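Local coordinates for protein single-stranded-DNA-specific exonuclease RecJ (Thermus thermophilus, PDB 2ZXR) that degrades single-stranded DNA from the 5' end towards the 3' end as a divalent-metal-dependent exonuclease acting in DNA repair, at residues A[28-33]-A[623-628]; A[32-37]-A[429-434]; A[433-438]-A[630-635]; A[506-511]-A[523-528]; A[587-592]-A[602-607]. All blocks are in the same frame, centred on the assembly; numbering follows the deposited sequence.

How the contacts relate
Contacts 1, 2 and 3 form one connected patch. Contacts 1 and 2 share helix 29-37, contacts 1 and 3 share helix 624-639, and contact 2 runs into contact 3 through Leu433 and Leu434. All three are buried. Contact 2 is apolar at its interface, whereas contacts 1 and 3 pack carbon against arginine side chains. Contact 4 is partly buried and joins the two strands of a hairpin by backbone bonds; its Ala506 touches Leu430 of contact 2. Contact 5 is a buried parallel strand pair in the C-terminal domain. It meets contact 3 through Leu591 and Leu634, and its centre lies about 33 Å from that of contact 4.

Contact 1 of 5, residues A[28-33]-A[623-628]; sequences GPEAAL and EARLKA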
# COMPACT_ATOMS: atom_id res chain seq x y z
N GLY A 28 6.39 -20.24 5.32
CA GLY A 28 7.73 -19.98 5.81
C GLY A 28 7.83 -18.68 6.60
O GLY A 28 6.84 -17.95 6.74
N PRO A 29 9.03 -18.36 7.13
CA PRO A 29 9.28 -17.14 7.92
C PRO A 29 9.08 -15.77 7.23
O PRO A 29 8.64 -14.84 7.86
CB PRO A 29 10.72 -17.35 8.43
CG PRO A 29 11.36 -18.15 7.31
CD PRO A 29 10.26 -19.14 6.92
N GLU A 30 9.39 -15.65 5.95
CA GLU A 30 9.21 -14.37 5.25
C GLU A 30 7.77 -13.94 5.19
O GLU A 30 7.40 -12.85 5.65
CB GLU A 30 9.75 -14.46 3.82
CG GLU A 30 11.23 -14.74 3.73
CD GLU A 30 11.54 -16.19 3.96
OE1 GLU A 30 10.61 -17.03 3.85
OE2 GLU A 30 12.72 -16.50 4.25
N ALA A 31 6.94 -14.79 4.62
CA ALA A 31 5.52 -14.51 4.50
C ALA A 31 4.89 -14.34 5.89
O ALA A 31 4.06 -13.45 6.11
CB ALA A 31 4.83 -15.63 3.73
N ALA A 32 5.30 -15.18 6.84
CA ALA A 32 4.75 -15.06 8.20
C ALA A 32 5.08 -13.69 8.78
O ALA A 32 4.31 -13.15 9.56
CB ALA A 32 5.30 -16.17 9.10
N LEU A 33 6.22 -13.14 8.41
CA LEU A 33 6.62 -11.82 8.90
C LEU A 33 5.57 -10.81 8.41
O LEU A 33 5.08 -9.96 9.18
CB LEU A 33 7.99 -11.46 8.32
CG LEU A 33 9.16 -11.26 9.27
CD1 LEU A 33 10.49 -11.37 8.49
CD2 LEU A 33 9.04 -9.90 9.92
N GLU A 623 11.37 -25.23 10.04
CA GLU A 623 11.74 -23.94 10.61
C GLU A 623 13.23 -23.72 10.46
O GLU A 623 13.83 -22.86 11.11
CB GLU A 623 11.31 -23.84 12.08
CG GLU A 623 12.30 -24.33 13.15
CD GLU A 623 12.26 -23.43 14.39
OE1 GLU A 623 11.16 -22.94 14.73
OE2 GLU A 623 13.31 -23.19 15.02
N ALA A 624 13.84 -24.51 9.58
CA ALA A 624 15.25 -24.38 9.28
C ALA A 624 15.36 -23.07 8.52
O ALA A 624 16.39 -22.40 8.53
CB ALA A 624 15.71 -25.54 8.40
N ARG A 625 14.27 -22.70 7.86
CA ARG A 625 14.22 -21.47 7.09
C ARG A 625 14.15 -20.26 8.02
O ARG A 625 14.60 -19.17 7.66
CB ARG A 625 13.01 -21.48 6.14
CG ARG A 625 13.16 -22.44 4.96
CD ARG A 625 12.36 -21.92 3.77
NE ARG A 625 10.92 -22.13 3.92
CZ ARG A 625 9.98 -21.36 3.36
NH1 ARG A 625 10.31 -20.32 2.62
NH2 ARG A 625 8.70 -21.66 3.53
N LEU A 626 13.59 -20.45 9.22
CA LEU A 626 13.53 -19.36 10.18
C LEU A 626 14.99 -19.09 10.58
O LEU A 626 15.44 -17.94 10.64
CB LEU A 626 12.72 -19.78 11.42
CG LEU A 626 11.92 -18.73 12.22
CD1 LEU A 626 11.69 -19.26 13.62
CD2 LEU A 626 12.63 -17.42 12.30
N LYS A 627 15.74 -20.16 10.82
CA LYS A 627 17.14 -20.01 11.22
C LYS A 627 17.92 -19.31 10.14
O LYS A 627 18.70 -18.39 10.41
CB LYS A 627 17.76 -21.38 11.48
CG LYS A 627 18.39 -21.51 12.85
CD LYS A 627 19.81 -22.07 12.77
CE LYS A 627 19.84 -23.59 12.78
NZ LYS A 627 21.25 -24.08 12.92
N ALA A 628 17.70 -19.76 8.92
CA ALA A 628 18.37 -19.20 7.76
C ALA A 628 18.08 -17.71 7.64
O ALA A 628 18.97 -16.94 7.29
CB ALA A 628 17.92 -19.93 6.49
O HOH W 1 14.80 -17.95 5.11
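Pro29 and Leu626 are the closest backbone pair here, with their CA atoms 5.3 Å apart. Each lies in the first turn of a helix, and the two helix starts cross at -77°. Their axes come within 10.2 Å. Gly28 and Glu623 take the N-cap positions.

The Pro29 ring sits on the backbone of Arg625, with Pro29 CG 3.4 Å from Arg625 O. Pro29 CB also reaches Leu626 CG at 4.2 Å. The Arg625 chain leaves its helix beside its own backbone N (chi1 -72°) and bends at chi3 (-75°). This carries the guanidinium back over the start of helix 29-37. Gly28 CA and Pro29 CD lie over one face of it. Gly28 CA is 3.0 Å from Arg625 NH2, an unusually short approach that is perhaps strained.

Glu30 OE1 forms a salt bridge with Arg625 NH1 at 3.5 Å. The oxygen is well out of the guanidinium plane, so the attraction is one of charge alone. The stronger partner of Arg625 is Glu446, which binds NH2. A water donates to Glu30 OE2 at 2.7 Å and to Arg625 O at 2.8 Å, and so ties the two helices together.

Two helix N-termini thus pack nearly at right angles, joining the N-terminal part of the chain to the RecJ C-terminal domain, with a proline in the first turn as the apolar wedge.

Contact 2 of 5, residues A[32-37]-A[429-434]; sequences ALAYWH and ALLDLL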
# COMPACT_ATOMS: atom_id res chain seq x y z
N ALA A 32 5.30 -15.18 6.84
CA ALA A 32 4.75 -15.06 8.20
C ALA A 32 5.08 -13.69 8.78
O ALA A 32 4.31 -13.15 9.56
CB ALA A 32 5.30 -16.17 9.10
N LEU A 33 6.22 -13.14 8.41
CA LEU A 33 6.62 -11.82 8.90
C LEU A 33 5.57 -10.81 8.41
O LEU A 33 5.08 -9.96 9.18
CB LEU A 33 7.99 -11.46 8.32
CG LEU A 33 9.16 -11.26 9.27
CD1 LEU A 33 10.49 -11.37 8.49
CD2 LEU A 33 9.04 -9.90 9.92
N ALA A 34 5.23 -10.90 7.12
CA ALA A 34 4.23 -10.02 6.50
C ALA A 34 2.86 -10.18 7.18
O ALA A 34 2.23 -9.20 7.60
CB ALA A 34 4.13 -10.31 5.01
N TYR A 35 2.40 -11.43 7.30
CA TYR A 35 1.12 -11.66 7.95
C TYR A 35 1.13 -11.11 9.38
O TYR A 35 0.17 -10.44 9.79
CB TYR A 35 0.79 -13.15 7.97
CG TYR A 35 0.58 -13.72 6.59
CD1 TYR A 35 -0.39 -13.19 5.74
CD2 TYR A 35 1.37 -14.75 6.12
CE1 TYR A 35 -0.56 -13.69 4.46
CE2 TYR A 35 1.22 -15.25 4.84
CZ TYR A 35 0.26 -14.72 4.01
OH TYR A 35 0.13 -15.20 2.73
N TRP A 36 2.20 -11.38 10.14
CA TRP A 36 2.25 -10.87 11.52
C TRP A 36 2.07 -9.35 11.55
O TRP A 36 1.31 -8.83 12.37
CB TRP A 36 3.56 -11.24 12.20
CG TRP A 36 3.58 -10.86 13.67
CD1 TRP A 36 3.06 -11.58 14.72
CD2 TRP A 36 4.15 -9.68 14.24
NE1 TRP A 36 3.27 -10.91 15.90
CE2 TRP A 36 3.93 -9.74 15.64
CE3 TRP A 36 4.82 -8.57 13.71
CZ2 TRP A 36 4.37 -8.74 16.52
CZ3 TRP A 36 5.25 -7.56 14.59
CH2 TRP A 36 5.02 -7.66 15.98
N HIS A 37 2.76 -8.65 10.66
CA HIS A 37 2.66 -7.20 10.58
C HIS A 37 1.30 -6.68 10.15
O HIS A 37 0.88 -5.62 10.59
CB HIS A 37 3.72 -6.65 9.62
CG HIS A 37 5.09 -6.52 10.24
ND1 HIS A 37 5.32 -5.80 11.39
CD2 HIS A 37 6.28 -7.04 9.87
CE1 HIS A 37 6.60 -5.88 11.71
NE2 HIS A 37 7.21 -6.62 10.80
N ALA A 429 9.08 0.97 3.29
CA ALA A 429 9.07 -0.08 4.30
C ALA A 429 9.55 -1.41 3.70
O ALA A 429 8.99 -1.92 2.74
CB ALA A 429 7.65 -0.23 4.88
N LEU A 430 10.62 -1.95 4.27
CA LEU A 430 11.18 -3.20 3.78
C LEU A 430 10.80 -4.32 4.71
O LEU A 430 10.98 -4.22 5.92
CB LEU A 430 12.70 -3.09 3.69
CG LEU A 430 13.39 -2.36 2.53
CD1 LEU A 430 12.57 -2.51 1.26
CD2 LEU A 430 13.56 -0.92 2.87
N LEU A 431 10.26 -5.39 4.14
CA LEU A 431 9.82 -6.55 4.89
C LEU A 431 11.02 -7.33 5.43
O LEU A 431 11.07 -7.66 6.60
CB LEU A 431 9.01 -7.50 3.99
CG LEU A 431 7.89 -8.40 4.52
CD1 LEU A 431 8.05 -9.78 3.88
CD2 LEU A 431 7.88 -8.49 6.01
N ASP A 432 11.99 -7.58 4.57
CA ASP A 432 13.14 -8.37 4.99
C ASP A 432 14.13 -8.44 3.84
O ASP A 432 13.86 -7.93 2.75
CB ASP A 432 12.65 -9.78 5.32
CG ASP A 432 13.75 -10.69 5.82
OD1 ASP A 432 13.58 -11.93 5.70
OD2 ASP A 432 14.78 -10.19 6.34
N LEU A 433 15.27 -9.07 4.10
CA LEU A 433 16.32 -9.28 3.11
C LEU A 433 15.75 -10.36 2.19
O LEU A 433 15.13 -11.29 2.67
CB LEU A 433 17.58 -9.84 3.80
CG LEU A 433 18.78 -8.99 4.25
CD1 LEU A 433 18.66 -7.61 3.70
CD2 LEU A 433 18.91 -8.98 5.78
N LEU A 434 15.93 -10.24 0.88
CA LEU A 434 15.40 -11.25 -0.04
C LEU A 434 16.10 -12.59 0.23
O LEU A 434 17.29 -12.61 0.48
CB LEU A 434 15.67 -10.85 -1.49
CG LEU A 434 14.94 -11.68 -2.56
CD1 LEU A 434 13.48 -11.27 -2.57
CD2 LEU A 434 15.56 -11.44 -3.93
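Leu431 turns its CG away from its backbone N (chi1 -150°), which sends both methyls to the helix carrying Leu33 and Ala34. Leu431 CD2 lies 3.8 Å from Leu33 CB. Leu431 CD2 is equally near the backbone, at 3.8 Å from Ala34 N. The other branch, Leu431 CD1, reaches Ala34 CB at 4.1 Å. One leucine therefore spans two neighbouring helix residues, one methyl to each side chain.

Asp432 has CG anti to its N as well (chi1 -178°). Across to Leu33 it uses its CB, with Asp432 CB 4.2 Å from Leu33 CD1, and the two side chains cross at about a right angle. The carboxylate serves other partners. OD2 accepts a weak bond from Leu433 N and makes a salt bridge to Arg633 of helix 624-639. OD1 has a longer, weaker ion pair with Arg632.

The contact sets helix 29-37 against strand 426-433, which runs between strands 5-9 and 462-466 in a mixed sheet. The strand is interrupted here. Leu431 has backbone angles unlike those of an extended strand (psi -48°), and its backbone still bonds to Leu461. Its side chain also packs on Phe462.

His37 closes the end of the patch. Leu431 CD2 approaches the edge of its ring, near the ring plane, with Leu431 CD2 4.4 Å from His37 CD2. Trp36 CE3 lies over one face of the same imidazole, 3.6 Å above the plane and offset towards the rim. His37 NE2 gives a weak hydrogen bond to Ser11 O.

Contact 3 of 5, residues A[433-438]-A[630-635]; sequences LLPEPG and VHRRLL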
# COMPACT_ATOMS: atom_id res chain seq x y z
N LEU A 433 15.27 -9.07 4.10
CA LEU A 433 16.32 -9.28 3.11
C LEU A 433 15.75 -10.36 2.19
O LEU A 433 15.13 -11.29 2.67
CB LEU A 433 17.58 -9.84 3.80
CG LEU A 433 18.78 -8.99 4.25
CD1 LEU A 433 18.66 -7.61 3.70
CD2 LEU A 433 18.91 -8.98 5.78
N LEU A 434 15.93 -10.24 0.88
CA LEU A 434 15.40 -11.25 -0.04
C LEU A 434 16.10 -12.59 0.23
O LEU A 434 17.29 -12.61 0.48
CB LEU A 434 15.67 -10.85 -1.49
CG LEU A 434 14.94 -11.68 -2.56
CD1 LEU A 434 13.48 -11.27 -2.57
CD2 LEU A 434 15.56 -11.44 -3.93
N PRO A 435 15.35 -13.71 0.20
CA PRO A 435 15.90 -15.06 0.43
C PRO A 435 16.77 -15.47 -0.75
O PRO A 435 16.85 -14.75 -1.73
CB PRO A 435 14.65 -15.94 0.53
CG PRO A 435 13.65 -15.02 1.15
CD PRO A 435 13.88 -13.75 0.31
N GLU A 436 17.42 -16.63 -0.65
CA GLU A 436 18.25 -17.13 -1.75
C GLU A 436 17.32 -17.50 -2.91
O GLU A 436 16.13 -17.79 -2.71
CB GLU A 436 19.07 -18.36 -1.32
CG GLU A 436 20.12 -18.07 -0.25
CD GLU A 436 21.37 -17.39 -0.80
OE1 GLU A 436 22.14 -16.83 0.02
OE2 GLU A 436 21.59 -17.42 -2.04
N PRO A 437 17.86 -17.49 -4.13
CA PRO A 437 17.12 -17.80 -5.36
C PRO A 437 16.31 -19.09 -5.32
O PRO A 437 15.18 -19.13 -5.81
CB PRO A 437 18.22 -17.84 -6.43
CG PRO A 437 19.33 -16.97 -5.86
CD PRO A 437 19.30 -17.29 -4.40
N GLY A 438 16.87 -20.13 -4.72
CA GLY A 438 16.18 -21.41 -4.67
C GLY A 438 14.86 -21.40 -3.93
O GLY A 438 14.02 -22.28 -4.14
N VAL A 630 17.40 -15.58 10.08
CA VAL A 630 18.15 -14.93 11.15
C VAL A 630 19.64 -14.85 10.80
O VAL A 630 20.27 -13.80 11.00
CB VAL A 630 17.93 -15.68 12.50
CG1 VAL A 630 18.77 -15.03 13.60
CG2 VAL A 630 16.46 -15.64 12.86
N HIS A 631 20.19 -15.93 10.25
CA HIS A 631 21.59 -15.95 9.83
C HIS A 631 21.90 -14.91 8.78
O HIS A 631 22.87 -14.15 8.91
CB HIS A 631 21.97 -17.35 9.31
CG HIS A 631 22.07 -18.38 10.40
ND1 HIS A 631 22.36 -19.70 10.16
CD2 HIS A 631 21.94 -18.26 11.75
CE1 HIS A 631 22.41 -20.36 11.31
NE2 HIS A 631 22.16 -19.50 12.29
N ARG A 632 21.09 -14.85 7.73
CA ARG A 632 21.29 -13.87 6.67
C ARG A 632 21.19 -12.45 7.25
O ARG A 632 21.93 -11.54 6.84
CB ARG A 632 20.24 -14.11 5.57
CG ARG A 632 20.07 -13.01 4.54
CD ARG A 632 18.59 -12.94 4.13
NE ARG A 632 18.06 -14.28 4.01
CZ ARG A 632 16.78 -14.63 4.10
NH1 ARG A 632 15.84 -13.72 4.31
NH2 ARG A 632 16.46 -15.91 4.05
N ARG A 633 20.27 -12.25 8.19
CA ARG A 633 20.14 -10.94 8.85
C ARG A 633 21.42 -10.61 9.61
O ARG A 633 21.96 -9.51 9.47
CB ARG A 633 19.00 -10.92 9.86
CG ARG A 633 17.73 -10.26 9.38
CD ARG A 633 17.96 -8.83 8.96
NE ARG A 633 17.03 -7.97 9.66
CZ ARG A 633 15.71 -8.01 9.53
NH1 ARG A 633 15.14 -8.88 8.71
NH2 ARG A 633 14.97 -7.17 10.22
N LEU A 634 21.90 -11.56 10.40
CA LEU A 634 23.12 -11.36 11.19
C LEU A 634 24.28 -10.95 10.32
O LEU A 634 24.95 -9.95 10.57
CB LEU A 634 23.50 -12.63 11.97
CG LEU A 634 22.86 -12.87 13.34
CD1 LEU A 634 23.33 -14.22 13.90
CD2 LEU A 634 23.24 -11.75 14.29
N LEU A 635 24.52 -11.75 9.27
CA LEU A 635 25.60 -11.46 8.34
C LEU A 635 25.42 -10.13 7.67
O LEU A 635 26.40 -9.40 7.49
CB LEU A 635 25.68 -12.53 7.24
CG LEU A 635 26.43 -13.83 7.52
CD1 LEU A 635 27.90 -13.53 7.88
CD2 LEU A 635 25.75 -14.55 8.64
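Arg632 and Leu433 have the most surface buried, with Arg633 next. The side chains of Leu433 and Arg632 run antiparallel alongside each other. Leu433 CB touches Arg632 CD at 3.3 Å, a tight carbon-to-carbon contact. The far end of the leucine goes to the next helix residue, where Leu433 CD2 is also 3.3 Å from Arg633 CD.

Arg632 starts anti to its backbone N (chi1 166°) and bends at chi2 and chi3. The guanidinium is thereby laid along the chain as it leaves strand 426-433. Pro435 CA lies 3.7 Å above the guanidinium plane of Arg632, over its centre. Leu434 C is over the same face, nearer the rim. Pro435 CB comes within 4.0 Å of Arg632 NH2. The Leu433 carbonyl is close too, with Leu433 O 3.0 Å from Arg632 NH1.

Arg633 gives its aliphatic part to Leu433. Arg633 NH1 forms a salt bridge with Asp432 OD2; a pair with Glu648 is long and weak. Leu433 also packs on Leu463 of the sheet, so it sits between strand 462-466 and helix 624-639.

The contact joins the loop leading into helix 440-447, in the RecJ OB domain, to the C-terminal domain helix. Both arginines pack their methylenes as apolar groups. Arg632 has long, weak ion pairs with Asp432 and Glu30, whereas the salt bridge to Asp432 probably helps to keep the charge of the buried Arg633 in place.

Contact 4 of 5, residues A[506-511]-A[523-528]; sequences AGLLSE and QAVDLR
Ala506 O is gripped by two donors. Val525 N meets Ala506 O at 2.9 Å, almost in line with the carbonyl bond, and Asp526 N meets the same Ala506 O at 3.3 Å. Ala506 N in turn donates to Asp526 O at 3.0 Å. Val525 and Asp526 therefore both face one residue.

This is a classic beta bulge. It lies in the antiparallel hairpin of strands 503-514 and 517-528, within the RecJ OB domain. The register shifts by one between Ala506 and Gly507, and the chain changes direction at Val525.

Beyond the bulge the pairing is regular. Leu508 N donates to Gln523 O at 3.0 Å, and Gln523 N returns a bond to Leu508 O, also at 3.0 Å. Leu508 O has a second donor, since Ser510 OG gives it a bond of 3.0 Å from 56° out of the carbonyl plane. Gly507 and Ala524 form an antiparallel non-hydrogen-bonded pair, and the Gly507 backbone bonds to Phe462 of the next strand.

The bulged Val525 points its CG1 at Leu508 CD1, 3.7 Å away, and its CG2 towards Ala506. Asp526 OD1 accepts from Leu527 N, met from above the carboxylate plane, while OD2 accepts from Trp7 NE1.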
# COMPACT_ATOMS: atom_id res chain seq x y z
N ALA A 506 15.03 -1.88 -3.14
CA ALA A 506 13.78 -2.17 -2.46
C ALA A 506 12.96 -2.74 -3.61
O ALA A 506 12.64 -2.02 -4.55
CB ALA A 506 13.14 -0.92 -1.95
N GLY A 507 12.63 -4.03 -3.56
CA GLY A 507 11.90 -4.57 -4.69
C GLY A 507 10.79 -5.56 -4.47
O GLY A 507 10.71 -6.20 -3.44
N LEU A 508 9.95 -5.69 -5.49
CA LEU A 508 8.81 -6.62 -5.47
C LEU A 508 9.24 -7.96 -6.05
O LEU A 508 9.81 -8.02 -7.15
CB LEU A 508 7.67 -6.04 -6.32
CG LEU A 508 7.13 -4.70 -5.85
CD1 LEU A 508 6.41 -3.93 -7.02
CD2 LEU A 508 6.15 -4.97 -4.68
N LEU A 509 8.95 -9.04 -5.33
CA LEU A 509 9.28 -10.38 -5.80
C LEU A 509 8.26 -10.65 -6.91
O LEU A 509 7.05 -10.65 -6.67
CB LEU A 509 9.08 -11.43 -4.70
CG LEU A 509 9.98 -12.68 -4.72
CD1 LEU A 509 9.19 -13.82 -4.18
CD2 LEU A 509 10.56 -13.01 -6.10
N SER A 510 8.74 -10.91 -8.12
CA SER A 510 7.82 -11.13 -9.22
C SER A 510 7.92 -12.50 -9.88
O SER A 510 9.01 -13.11 -9.95
CB SER A 510 8.07 -10.07 -10.29
OG SER A 510 8.34 -8.83 -9.68
N GLU A 511 6.78 -12.98 -10.36
CA GLU A 511 6.71 -14.25 -11.08
C GLU A 511 6.40 -13.78 -12.50
O GLU A 511 5.27 -13.41 -12.79
CB GLU A 511 5.57 -15.13 -10.57
CG GLU A 511 5.47 -16.49 -11.30
CD GLU A 511 4.37 -17.40 -10.73
OE1 GLU A 511 3.18 -17.09 -10.91
OE2 GLU A 511 4.70 -18.44 -10.09
N GLN A 523 11.42 -6.69 -9.33
CA GLN A 523 11.12 -5.46 -10.03
C GLN A 523 11.47 -4.41 -9.00
O GLN A 523 10.80 -4.30 -7.97
CB GLN A 523 9.63 -5.39 -10.34
CG GLN A 523 9.19 -4.14 -11.08
CD GLN A 523 9.55 -4.19 -12.56
OE1 GLN A 523 9.37 -5.22 -13.22
NE2 GLN A 523 10.05 -3.07 -13.10
N ALA A 524 12.50 -3.63 -9.27
CA ALA A 524 12.91 -2.60 -8.33
C ALA A 524 11.95 -1.41 -8.27
O ALA A 524 11.56 -0.89 -9.31
CB ALA A 524 14.32 -2.12 -8.67
N VAL A 525 11.55 -0.99 -7.06
CA VAL A 525 10.68 0.17 -6.89
C VAL A 525 11.61 1.33 -6.52
O VAL A 525 11.36 2.49 -6.87
CB VAL A 525 9.59 -0.02 -5.80
CG1 VAL A 525 8.75 -1.25 -6.09
CG2 VAL A 525 10.22 -0.12 -4.44
N ASP A 526 12.67 1.04 -5.77
CA ASP A 526 13.64 2.09 -5.47
C ASP A 526 15.01 1.43 -5.49
O ASP A 526 15.14 0.22 -5.24
CB ASP A 526 13.41 2.79 -4.12
CG ASP A 526 14.10 4.18 -4.06
OD1 ASP A 526 14.72 4.60 -5.07
OD2 ASP A 526 14.04 4.86 -3.00
N LEU A 527 16.02 2.22 -5.82
CA LEU A 527 17.39 1.74 -5.94
C LEU A 527 18.34 2.89 -5.56
O LEU A 527 18.10 4.04 -5.95
CB LEU A 527 17.60 1.28 -7.38
CG LEU A 527 18.96 0.90 -7.96
CD1 LEU A 527 18.73 0.39 -9.37
CD2 LEU A 527 19.90 2.10 -7.99
N ARG A 528 19.41 2.57 -4.83
CA ARG A 528 20.34 3.60 -4.39
C ARG A 528 21.71 3.11 -3.91
O ARG A 528 21.94 1.91 -3.71
CB ARG A 528 19.71 4.38 -3.24
CG ARG A 528 19.63 3.55 -1.96
CD ARG A 528 19.05 4.31 -0.77
NE ARG A 528 19.17 3.53 0.46
CZ ARG A 528 18.79 3.96 1.67
NH1 ARG A 528 18.26 5.17 1.80
NH2 ARG A 528 18.93 3.19 2.73

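Contact 5 of 5, residues A[587-592]-A[602-607]; sequences LWLGLP and EVALGR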
# COMPACT_ATOMS: atom_id res chain seq x y z
N LEU A 587 34.79 -7.14 24.16
CA LEU A 587 35.09 -7.48 22.76
C LEU A 587 34.80 -8.95 22.51
O LEU A 587 35.27 -9.81 23.26
CB LEU A 587 36.56 -7.20 22.44
CG LEU A 587 36.95 -7.50 21.00
CD1 LEU A 587 36.34 -6.41 20.10
CD2 LEU A 587 38.47 -7.55 20.85
N TRP A 588 34.04 -9.26 21.46
CA TRP A 588 33.71 -10.67 21.18
C TRP A 588 34.20 -11.06 19.81
O TRP A 588 34.17 -10.26 18.87
CB TRP A 588 32.18 -10.90 21.24
CG TRP A 588 31.49 -10.68 22.58
CD1 TRP A 588 32.08 -10.44 23.80
CD2 TRP A 588 30.08 -10.74 22.84
NE1 TRP A 588 31.12 -10.34 24.79
CE2 TRP A 588 29.89 -10.52 24.23
CE3 TRP A 588 28.95 -10.95 22.03
CZ2 TRP A 588 28.61 -10.50 24.82
CZ3 TRP A 588 27.68 -10.94 22.62
CH2 TRP A 588 27.53 -10.72 24.00
N LEU A 589 34.65 -12.30 19.68
CA LEU A 589 35.14 -12.78 18.40
C LEU A 589 34.17 -13.83 17.85
O LEU A 589 34.45 -14.48 16.86
CB LEU A 589 36.52 -13.41 18.57
CG LEU A 589 37.61 -12.47 19.07
CD1 LEU A 589 38.93 -13.23 19.18
CD2 LEU A 589 37.75 -11.29 18.11
N GLY A 590 33.04 -13.98 18.53
CA GLY A 590 32.07 -14.96 18.12
C GLY A 590 30.83 -14.70 18.93
O GLY A 590 30.79 -13.75 19.73
N LEU A 591 29.82 -15.54 18.73
CA LEU A 591 28.54 -15.38 19.40
C LEU A 591 28.36 -16.30 20.60
O LEU A 591 28.60 -17.51 20.51
CB LEU A 591 27.40 -15.64 18.40
CG LEU A 591 27.50 -14.90 17.06
CD1 LEU A 591 26.28 -15.22 16.20
CD2 LEU A 591 27.59 -13.42 17.32
N PRO A 592 27.94 -15.75 21.75
CA PRO A 592 27.77 -16.68 22.86
C PRO A 592 26.56 -17.59 22.62
O PRO A 592 25.70 -17.32 21.77
CB PRO A 592 27.59 -15.76 24.08
CG PRO A 592 27.22 -14.44 23.51
CD PRO A 592 27.93 -14.35 22.20
N GLU A 602 31.47 -4.98 21.51
CA GLU A 602 31.86 -4.88 20.11
C GLU A 602 32.02 -6.31 19.67
O GLU A 602 32.65 -7.13 20.36
CB GLU A 602 33.16 -4.10 19.97
CG GLU A 602 32.96 -2.66 20.33
CD GLU A 602 34.19 -1.85 20.11
OE1 GLU A 602 34.85 -1.51 21.11
OE2 GLU A 602 34.51 -1.55 18.94
N VAL A 603 31.41 -6.63 18.53
CA VAL A 603 31.42 -7.99 18.07
C VAL A 603 31.99 -8.17 16.69
O VAL A 603 31.66 -7.44 15.76
CB VAL A 603 29.99 -8.57 18.10
CG1 VAL A 603 29.99 -10.03 17.68
CG2 VAL A 603 29.40 -8.37 19.50
N ALA A 604 32.88 -9.14 16.58
CA ALA A 604 33.50 -9.47 15.31
C ALA A 604 33.17 -10.95 15.10
O ALA A 604 32.89 -11.68 16.06
CB ALA A 604 35.01 -9.26 15.39
N LEU A 605 33.18 -11.39 13.86
CA LEU A 605 32.91 -12.79 13.57
C LEU A 605 34.17 -13.30 12.94
O LEU A 605 34.88 -14.15 13.49
CB LEU A 605 31.78 -12.92 12.57
CG LEU A 605 30.42 -12.40 13.02
CD1 LEU A 605 29.47 -12.44 11.82
CD2 LEU A 605 29.92 -13.24 14.20
N GLY A 606 34.44 -12.74 11.78
CA GLY A 606 35.61 -13.12 11.03
C GLY A 606 35.49 -12.89 9.54
O GLY A 606 34.67 -12.10 9.05
N ARG A 607 36.36 -13.60 8.83
CA ARG A 607 36.46 -13.56 7.38
C ARG A 607 36.72 -15.02 6.98
O ARG A 607 36.34 -15.46 5.89
CB ARG A 607 37.63 -12.65 6.97
CG ARG A 607 37.74 -12.35 5.48
CD ARG A 607 36.43 -11.82 4.92
NE ARG A 607 35.48 -12.91 4.69
CZ ARG A 607 34.26 -12.74 4.18
NH1 ARG A 607 33.83 -11.52 3.86
NH2 ARG A 607 33.47 -13.79 3.99
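Trp588 and Val603 meet on one side of a parallel sheet, with Val603 CG2 approaching the indole obliquely, 3.6 Å from Trp588 CE3. Tyr560 makes an edge-to-face contact with the same indole. Trp588 NE1 donates to Pro582 O. The second flat group, the Glu602 carboxylate, extends away from Leu587 and forms a salt bridge with Arg552.

The sheet has five parallel strands and belongs to the RecJ C-terminal domain. Strand 587-588 lies between strands 601-603 and 558-560. Helices 546-554 and 643-655 pack against side chains of this contact.

Two backbone bonds join the strands. Trp588 N donates to Glu602 O at 2.8 Å, nearly straight along that carbonyl. Trp588 O then accepts from Ala604 N at 2.9 Å. One residue thus uses both its N and O to bracket Val603, as in a regular parallel pair. Leu587 CA adds a CA-H...O contact to the same Glu602 O, at 3.4 Å. Leu587 CD1 also lies near Glu602 CB on the sheet face that these two residues share.

Beyond Ala604 the contact is carried by side-chain packing. The Leu591 side chain crosses that of Val603 at about a right angle, with Leu591 CD2 4.2 Å from Val603 CG1. The CB of Leu605 points away from 587-592, yet the end of the side chain comes back to it. The Leu605 side chain has CG beside its own backbone N (chi1 -63°), and its CD2 comes to rest 3.9 Å from Leu591 CD2.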